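Local coordinates for D-alanyl-D-alanine carboxypeptidase DacB2 (Mycobacterium tuberculosis H37Rv, PDB 4RYE), which probably trims the terminal D-alanine from peptidoglycan stem pentapeptides, acting as a serine D,D-carboxypeptidase of the penicillin-binding protein family, at residues S88-L100 with V170-P183. Sequence-based numbering, arbitrary orientation.
Sequences SYTARQLLDGLLL and VFAQITAEPSAMFP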
ATOM      1  N   SER A  88     -11.406  10.377 -21.162  1.00 29.44           N
ATOM      2  CA  SER A  88     -11.048  11.309 -20.100  1.00 30.74           C
ATOM      3  C   SER A  88     -11.303  10.699 -18.723  1.00 29.45           C
ATOM      4  O   SER A  88     -12.302  10.006 -18.524  1.00 25.61           O
ATOM      5  CB  SER A  88     -11.863  12.593 -20.268  1.00 39.31           C
ATOM      6  OG  SER A  88     -11.425  13.587 -19.370  1.00 44.47           O
ATOM      7  N   TYR A  89     -10.405  10.955 -17.771  1.00 24.14           N
ATOM      8  CA  TYR A  89     -10.555  10.449 -16.406  1.00 22.53           C
ATOM      9  C   TYR A  89     -10.145  11.537 -15.431  1.00 23.74           C
ATOM     10  O   TYR A  89      -9.267  12.342 -15.744  1.00 24.10           O
ATOM     11  CB  TYR A  89      -9.664   9.214 -16.185  1.00 21.79           C
ATOM     12  CG  TYR A  89      -9.968   8.094 -17.145  1.00 22.77           C
ATOM     13  CD1 TYR A  89      -9.357   8.040 -18.391  1.00 24.45           C
ATOM     14  CD2 TYR A  89     -10.887   7.106 -16.819  1.00 23.10           C
ATOM     15  CE1 TYR A  89      -9.657   7.027 -19.294  1.00 24.77           C
ATOM     16  CE2 TYR A  89     -11.201   6.086 -17.722  1.00 26.50           C
ATOM     17  CZ  TYR A  89     -10.576   6.056 -18.951  1.00 26.49           C
ATOM     18  OH  TYR A  89     -10.864   5.059 -19.848  1.00 27.88           O
ATOM     19  N   THR A  90     -10.763  11.567 -14.253  1.00 21.58           N
ATOM     20  CA  THR A  90     -10.324  12.487 -13.205  1.00 21.44           C
ATOM     21  C   THR A  90      -9.251  11.833 -12.353  1.00 20.98           C
ATOM     22  O   THR A  90      -9.131  10.597 -12.310  1.00 18.93           O
ATOM     23  CB  THR A  90     -11.471  12.903 -12.273  1.00 22.24           C
ATOM     24  OG1 THR A  90     -11.925  11.752 -11.550  1.00 22.51           O
ATOM     25  CG2 THR A  90     -12.623  13.498 -13.058  1.00 22.47           C
ATOM     26  N   ALA A  91      -8.468  12.661 -11.669  1.00 19.54           N
ATOM     27  CA  ALA A  91      -7.489  12.158 -10.711  1.00 20.36           C
ATOM     28  C   ALA A  91      -8.155  11.274  -9.664  1.00 19.23           C
ATOM     29  O   ALA A  91      -7.591  10.265  -9.261  1.00 20.50           O
ATOM     30  CB  ALA A  91      -6.759  13.313 -10.039  1.00 17.43           C
ATOM     31  N   ARG A  92      -9.348  11.660  -9.214  1.00 20.82           N
ATOM     32  CA  ARG A  92     -10.064  10.880  -8.203  1.00 19.83           C
ATOM     33  C   ARG A  92     -10.401   9.495  -8.756  1.00 20.18           C
ATOM     34  O   ARG A  92     -10.159   8.478  -8.101  1.00 21.41           O
ATOM     35  CB  ARG A  92     -11.345  11.597  -7.751  1.00 20.72           C
ATOM     36  CG  ARG A  92     -12.222  10.783  -6.784  1.00 18.62           C
ATOM     37  CD  ARG A  92     -11.426  10.413  -5.540  1.00 22.99           C
ATOM     38  NE  ARG A  92     -12.141   9.548  -4.602  1.00 26.07           N
ATOM     39  CZ  ARG A  92     -12.779   9.989  -3.518  1.00 32.25           C
ATOM     40  NH1 ARG A  92     -12.811  11.290  -3.242  1.00 29.08           N
ATOM     41  NH2 ARG A  92     -13.390   9.133  -2.712  1.00 30.89           N
ATOM     42  N   GLN A  93     -10.935   9.464  -9.969  1.00 20.52           N
ATOM     43  CA  GLN A  93     -11.272   8.201 -10.616  1.00 21.24           C
ATOM     44  C   GLN A  93     -10.032   7.327 -10.724  1.00 24.70           C
ATOM     45  O   GLN A  93     -10.096   6.128 -10.476  1.00 18.47           O
ATOM     46  CB  GLN A  93     -11.876   8.439 -12.005  1.00 20.84           C
ATOM     47  CG  GLN A  93     -13.311   8.956 -11.984  1.00 21.28           C
ATOM     48  CD  GLN A  93     -13.757   9.555 -13.310  1.00 24.01           C
ATOM     49  OE1 GLN A  93     -12.947   9.844 -14.192  1.00 22.36           O
ATOM     50  NE2 GLN A  93     -15.061   9.738 -13.453  1.00 27.70           N
ATOM     51  N   LEU A  94      -8.904   7.930 -11.087  1.00 20.24           N
ATOM     52  CA  LEU A  94      -7.676   7.160 -11.256  1.00 22.89           C
ATOM     53  C   LEU A  94      -7.151   6.671  -9.912  1.00 19.84           C
ATOM     54  O   LEU A  94      -6.637   5.551  -9.817  1.00 17.84           O
ATOM     55  CB  LEU A  94      -6.612   7.958 -12.029  1.00 17.40           C
ATOM     56  CG  LEU A  94      -6.923   8.282 -13.501  1.00 21.38           C
ATOM     57  CD1 LEU A  94      -5.859   9.196 -14.128  1.00 18.66           C
ATOM     58  CD2 LEU A  94      -7.054   7.005 -14.302  1.00 19.31           C
ATOM     59  N   LEU A  95      -7.299   7.491  -8.869  1.00 15.89           N
ATOM     60  CA  LEU A  95      -6.863   7.100  -7.526  1.00 17.64           C
ATOM     61  C   LEU A  95      -7.711   5.953  -6.962  1.00 20.14           C
ATOM     62  O   LEU A  95      -7.189   5.073  -6.270  1.00 18.90           O
ATOM     63  CB  LEU A  95      -6.878   8.297  -6.563  1.00 16.54           C
ATOM     64  CG  LEU A  95      -5.703   9.259  -6.702  1.00 22.08           C
ATOM     65  CD1 LEU A  95      -5.976  10.562  -5.960  1.00 23.66           C
ATOM     66  CD2 LEU A  95      -4.452   8.600  -6.166  1.00 23.14           C
ATOM     67  N   ASP A  96      -9.008   5.961  -7.261  1.00 21.93           N
ATOM     68  CA  ASP A  96      -9.879   4.841  -6.900  1.00 23.20           C
ATOM     69  C   ASP A  96      -9.429   3.573  -7.603  1.00 20.94           C
ATOM     70  O   ASP A  96      -9.346   2.514  -6.983  1.00 20.02           O
ATOM     71  CB  ASP A  96     -11.342   5.122  -7.275  1.00 18.45           C
ATOM     72  CG  ASP A  96     -11.986   6.172  -6.380  1.00 32.83           C
ATOM     73  OD1 ASP A  96     -11.497   6.377  -5.251  1.00 30.97           O
ATOM     74  OD2 ASP A  96     -12.987   6.792  -6.803  1.00 36.33           O
ATOM     75  N   GLY A  97      -9.157   3.682  -8.904  1.00 19.93           N
ATOM     76  CA  GLY A  97      -8.663   2.553  -9.676  1.00 19.01           C
ATOM     77  C   GLY A  97      -7.339   2.062  -9.117  1.00 18.40           C
ATOM     78  O   GLY A  97      -7.122   0.847  -8.961  1.00 19.15           O
ATOM     79  N   LEU A  98      -6.465   3.011  -8.785  1.00 17.07           N
ATOM     80  CA  LEU A  98      -5.159   2.698  -8.203  1.00 17.47           C
ATOM     81  C   LEU A  98      -5.256   1.945  -6.883  1.00 21.45           C
ATOM     82  O   LEU A  98      -4.573   0.934  -6.676  1.00 19.38           O
ATOM     83  CB  LEU A  98      -4.368   3.989  -7.964  1.00 15.75           C
ATOM     84  CG  LEU A  98      -2.928   3.801  -7.502  1.00 18.79           C
ATOM     85  CD1 LEU A  98      -2.093   3.305  -8.670  1.00 17.68           C
ATOM     86  CD2 LEU A  98      -2.359   5.101  -6.944  1.00 14.65           C
ATOM     87  N   LEU A  99      -6.101   2.442  -5.986  1.00 15.89           N
ATOM     88  CA  LEU A  99      -6.114   1.962  -4.612  1.00 16.77           C
ATOM     89  C   LEU A  99      -7.113   0.842  -4.330  1.00 21.86           C
ATOM     90  O   LEU A  99      -6.894   0.050  -3.419  1.00 29.38           O
ATOM     91  CB  LEU A  99      -6.331   3.124  -3.653  1.00 17.82           C
ATOM     92  CG  LEU A  99      -5.217   4.179  -3.659  1.00 20.61           C
ATOM     93  CD1 LEU A  99      -5.565   5.282  -2.685  1.00 21.71           C
ATOM     94  CD2 LEU A  99      -3.857   3.573  -3.315  1.00 16.32           C
ATOM     95  N   LEU A 100      -8.200   0.769  -5.096  1.00 19.85           N
ATOM     96  CA  LEU A 100      -9.206  -0.282  -4.869  1.00 21.92           C
ATOM     97  C   LEU A 100      -8.918  -1.578  -5.630  1.00 24.56           C
ATOM     98  O   LEU A 100      -9.137  -2.675  -5.106  1.00 25.94           O
ATOM     99  CB  LEU A 100     -10.620   0.209  -5.212  1.00 19.34           C
ATOM    100  CG  LEU A 100     -11.415   0.879  -4.085  1.00 22.87           C
ATOM    101  CD1 LEU A 100     -10.664   2.078  -3.526  1.00 19.85           C
ATOM    102  CD2 LEU A 100     -12.784   1.307  -4.578  1.00 24.03           C
ATOM    103  N   VAL A 170      -8.454  12.426   2.250  1.00 16.48           N
ATOM    104  CA  VAL A 170      -8.941  11.783   1.036  1.00 14.52           C
ATOM    105  C   VAL A 170      -8.394  10.369   0.893  1.00 14.06           C
ATOM    106  O   VAL A 170      -9.128   9.442   0.538  1.00 15.32           O
ATOM    107  CB  VAL A 170      -8.624  12.623  -0.229  1.00 17.79           C
ATOM    108  CG1 VAL A 170      -9.015  11.855  -1.475  1.00 17.11           C
ATOM    109  CG2 VAL A 170      -9.360  13.959  -0.154  1.00 24.56           C
ATOM    110  N   PHE A 171      -7.109  10.191   1.182  1.00 15.72           N
ATOM    111  CA  PHE A 171      -6.542   8.846   1.131  1.00 16.64           C
ATOM    112  C   PHE A 171      -7.273   7.931   2.100  1.00 14.60           C
ATOM    113  O   PHE A 171      -7.654   6.807   1.741  1.00 16.26           O
ATOM    114  CB  PHE A 171      -5.040   8.832   1.444  1.00 13.31           C
ATOM    115  CG  PHE A 171      -4.427   7.454   1.356  1.00 13.95           C
ATOM    116  CD1 PHE A 171      -4.422   6.604   2.456  1.00 19.13           C
ATOM    117  CD2 PHE A 171      -3.880   7.000   0.162  1.00 15.97           C
ATOM    118  CE1 PHE A 171      -3.880   5.315   2.375  1.00 17.84           C
ATOM    119  CE2 PHE A 171      -3.324   5.714   0.063  1.00 13.90           C
ATOM    120  CZ  PHE A 171      -3.325   4.870   1.183  1.00 17.20           C
ATOM    121  N   ALA A 172      -7.446   8.397   3.336  1.00 18.39           N
ATOM    122  CA  ALA A 172      -8.139   7.605   4.355  1.00 18.69           C
ATOM    123  C   ALA A 172      -9.544   7.225   3.906  1.00 18.66           C
ATOM    124  O   ALA A 172     -10.016   6.112   4.174  1.00 19.78           O
ATOM    125  CB  ALA A 172      -8.181   8.349   5.685  1.00 17.43           C
ATOM    126  N   GLN A 173     -10.218   8.136   3.214  1.00 17.68           N
ATOM    127  CA  GLN A 173     -11.557   7.844   2.703  1.00 19.36           C
ATOM    128  C   GLN A 173     -11.515   6.759   1.629  1.00 19.82           C
ATOM    129  O   GLN A 173     -12.274   5.787   1.689  1.00 17.81           O
ATOM    130  CB  GLN A 173     -12.213   9.109   2.142  1.00 21.66           C
ATOM    131  CG  GLN A 173     -13.648   8.897   1.653  1.00 23.30           C
ATOM    132  CD  GLN A 173     -14.310  10.185   1.214  1.00 28.28           C
ATOM    133  OE1 GLN A 173     -13.921  10.783   0.212  1.00 27.10           O
ATOM    134  NE2 GLN A 173     -15.308  10.628   1.974  1.00 27.33           N
ATOM    135  N   ILE A 174     -10.622   6.926   0.655  1.00 17.57           N
ATOM    136  CA  ILE A 174     -10.537   5.992  -0.473  1.00 19.68           C
ATOM    137  C   ILE A 174     -10.154   4.580  -0.036  1.00 19.71           C
ATOM    138  O   ILE A 174     -10.807   3.608  -0.417  1.00 20.51           O
ATOM    139  CB  ILE A 174      -9.529   6.478  -1.536  1.00 21.73           C
ATOM    140  CG1 ILE A 174     -10.028   7.776  -2.181  1.00 17.16           C
ATOM    141  CG2 ILE A 174      -9.321   5.407  -2.616  1.00 21.34           C
ATOM    142  CD1 ILE A 174      -8.952   8.493  -2.998  1.00 22.97           C
ATOM    143  N   THR A 175      -9.103   4.466   0.769  1.00 18.83           N
ATOM    144  CA  THR A 175      -8.582   3.152   1.146  1.00 20.02           C
ATOM    145  C   THR A 175      -9.635   2.354   1.931  1.00 25.60           C
ATOM    146  O   THR A 175      -9.616   1.113   1.961  1.00 25.51           O
ATOM    147  CB  THR A 175      -7.222   3.280   1.899  1.00 16.91           C
ATOM    148  OG1 THR A 175      -6.577   1.999   1.967  1.00 22.29           O
ATOM    149  CG2 THR A 175      -7.414   3.842   3.309  1.00 18.57           C
ATOM    150  N   ALA A 176     -10.587   3.072   2.522  1.00 16.19           N
ATOM    151  CA  ALA A 176     -11.654   2.441   3.293  1.00 22.10           C
ATOM    152  C   ALA A 176     -12.987   2.261   2.530  1.00 23.10           C
ATOM    153  O   ALA A 176     -13.879   1.565   3.025  1.00 22.65           O
ATOM    154  CB  ALA A 176     -11.883   3.197   4.602  1.00 20.45           C
ATOM    155  N   GLU A 177     -13.126   2.876   1.352  1.00 31.24           N
ATOM    156  CA  GLU A 177     -14.337   2.708   0.522  1.00 29.85           C
ATOM    157  C   GLU A 177     -14.543   1.255   0.119  1.00 31.98           C
ATOM    158  O   GLU A 177     -13.604   0.603  -0.349  1.00 30.76           O
ATOM    159  CB  GLU A 177     -14.236   3.498  -0.796  1.00 28.13           C
ATOM    160  CG  GLU A 177     -14.184   5.005  -0.730  1.00 42.96           C
ATOM    161  CD  GLU A 177     -13.783   5.587  -2.088  1.00 47.44           C
ATOM    162  OE1 GLU A 177     -13.408   4.790  -2.976  1.00 48.43           O
ATOM    163  OE2 GLU A 177     -13.833   6.820  -2.275  1.00 48.99           O
ATOM    164  N   PRO A 178     -15.782   0.745   0.255  1.00 29.73           N
ATOM    165  CA  PRO A 178     -16.019  -0.617  -0.223  1.00 28.50           C
ATOM    166  C   PRO A 178     -16.070  -0.676  -1.749  1.00 26.49           C
ATOM    167  O   PRO A 178     -15.820  -1.727  -2.330  1.00 25.81           O
ATOM    168  CB  PRO A 178     -17.389  -0.970   0.376  1.00 30.76           C
ATOM    169  CG  PRO A 178     -18.067   0.348   0.605  1.00 38.67           C
ATOM    170  CD  PRO A 178     -16.951   1.310   0.957  1.00 34.08           C
ATOM    171  N   SER A 179     -16.375   0.451  -2.388  1.00 26.52           N
ATOM    172  CA  SER A 179     -16.576   0.467  -3.830  1.00 25.59           C
ATOM    173  C   SER A 179     -16.454   1.871  -4.389  1.00 25.20           C
ATOM    174  O   SER A 179     -16.450   2.854  -3.645  1.00 26.67           O
ATOM    175  CB  SER A 179     -17.953  -0.102  -4.183  1.00 27.08           C
ATOM    176  OG  SER A 179     -18.978   0.695  -3.612  1.00 31.24           O
ATOM    177  N   ALA A 180     -16.354   1.964  -5.711  1.00 24.03           N
ATOM    178  CA  ALA A 180     -16.320   3.255  -6.376  1.00 28.82           C
ATOM    179  C   ALA A 180     -16.844   3.098  -7.786  1.00 25.74           C
ATOM    180  O   ALA A 180     -16.854   1.991  -8.330  1.00 26.14           O
ATOM    181  CB  ALA A 180     -14.901   3.815  -6.393  1.00 23.62           C
HETATM  182  N   MSE A 181     -17.279   4.208  -8.376  1.00 25.64           N
HETATM  183  CA  MSE A 181     -17.732   4.206  -9.759  1.00 26.62           C
HETATM  184  C   MSE A 181     -16.569   4.589 -10.663  1.00 26.17           C
HETATM  185  O   MSE A 181     -15.852   5.553 -10.388  1.00 31.15           O
HETATM  186  CB  MSE A 181     -18.884   5.197  -9.951  1.00 32.75           C
HETATM  187  CG  MSE A 181     -20.177   4.850  -9.227  1.00 38.86           C
HETATM  188 SE   MSE A 181     -20.875   3.052  -9.559  0.65 41.77          SE
HETATM  189  CE  MSE A 181     -20.861   2.975 -11.468  1.00 32.56           C
ATOM    190  N   PHE A 182     -16.381   3.840 -11.745  1.00 27.33           N
ATOM    191  CA  PHE A 182     -15.321   4.144 -12.699  1.00 26.95           C
ATOM    192  C   PHE A 182     -15.916   4.217 -14.103  1.00 31.53           C
ATOM    193  O   PHE A 182     -16.803   3.434 -14.442  1.00 30.32           O
ATOM    194  CB  PHE A 182     -14.220   3.085 -12.616  1.00 26.00           C
ATOM    195  CG  PHE A 182     -12.955   3.466 -13.328  1.00 26.77           C
ATOM    196  CD1 PHE A 182     -11.998   4.244 -12.697  1.00 26.31           C
ATOM    197  CD2 PHE A 182     -12.726   3.044 -14.634  1.00 28.66           C
ATOM    198  CE1 PHE A 182     -10.823   4.597 -13.354  1.00 27.67           C
ATOM    199  CE2 PHE A 182     -11.566   3.391 -15.300  1.00 30.06           C
ATOM    200  CZ  PHE A 182     -10.609   4.174 -14.659  1.00 32.54           C
ATOM    201  N   PRO A 183     -15.455   5.181 -14.917  1.00 33.37           N
ATOM    202  CA  PRO A 183     -16.003   5.348 -16.272  1.00 33.59           C
ATOM    203  C   PRO A 183     -15.832   4.100 -17.137  1.00 39.24           C
ATOM    204  O   PRO A 183     -14.833   3.389 -17.021  1.00 33.85           O
ATOM    205  CB  PRO A 183     -15.171   6.498 -16.848  1.00 34.86           C
ATOM    206  CG  PRO A 183     -14.698   7.261 -15.664  1.00 32.93           C
ATOM    207  CD  PRO A 183     -14.472   6.228 -14.585  1.00 30.26           C
TER
HETATM  208  O   HOH W   1     -13.173   3.687 -19.184  1.00 31.23           O
HETATM  209  O   HOH W   2     -14.412  12.746  -1.261  1.00 30.31           O
HETATM  210  O   HOH W   3     -16.905   8.421 -11.201  1.00 27.01           O
HETATM  211  O   HOH W   4     -14.160   7.181  -8.899  1.00 24.32           O
HETATM  212  O   HOH W   5     -15.138   7.289  -5.328  1.00 32.98           O
HETATM  213  O   HOH W   6      -5.671   1.051  -0.678  1.00 18.11           O
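Ile174 lays its CG1 over one face of the Arg92 guanidinium, 3.7 Å from NH2, and sits as a knob in the hole formed by Arg92, Leu95, Asp96 and Leu99, where helix 91-100 of this S11 peptidase crosses helix 170-176 at -54°. The packing illustrates how a partly hydrated salt-bridge network and an apolar core can share one interface. Arg92, sent off with CG anti to its N (chi1 175°) and then bent at chi2, bonds through NE to Asp96 OD1 at 3.3 Å; OD1 lies close to the guanidinium plane, while NE meets the carboxylate on its syn side but tilted out of its plane. NH2 pairs with Glu177 OE2 in a salt bridge of doubtful length, modelled implausibly short, the two flat groups nearly coplanar. This cation probably eases the closeness of the two carboxylates, since Asp96 OD1 lies 3.4 Å from Glu177 OE1. On the apolar side, Leu99 CD1 rests 3.6 Å from Phe171 CE2, and the Leu99 side chain lies about 5 Å from that of Lys50, the proton acceptor by similarity.

Strand 179-183 crosses the same helix. Ala180 CB lies against the Asp96 carboxylate, and Pro183 CG touches the Gln93 amide. Gln93 OE1 accepts from Thr90 N and Thr90 OG1 from Gln93 N, a capping box. The Tyr89 and Phe182 rings are nearly parallel (23°) but slid apart, and at the edge of the Phe182 ring CE1 lies 3.3 Å from Gln93 O.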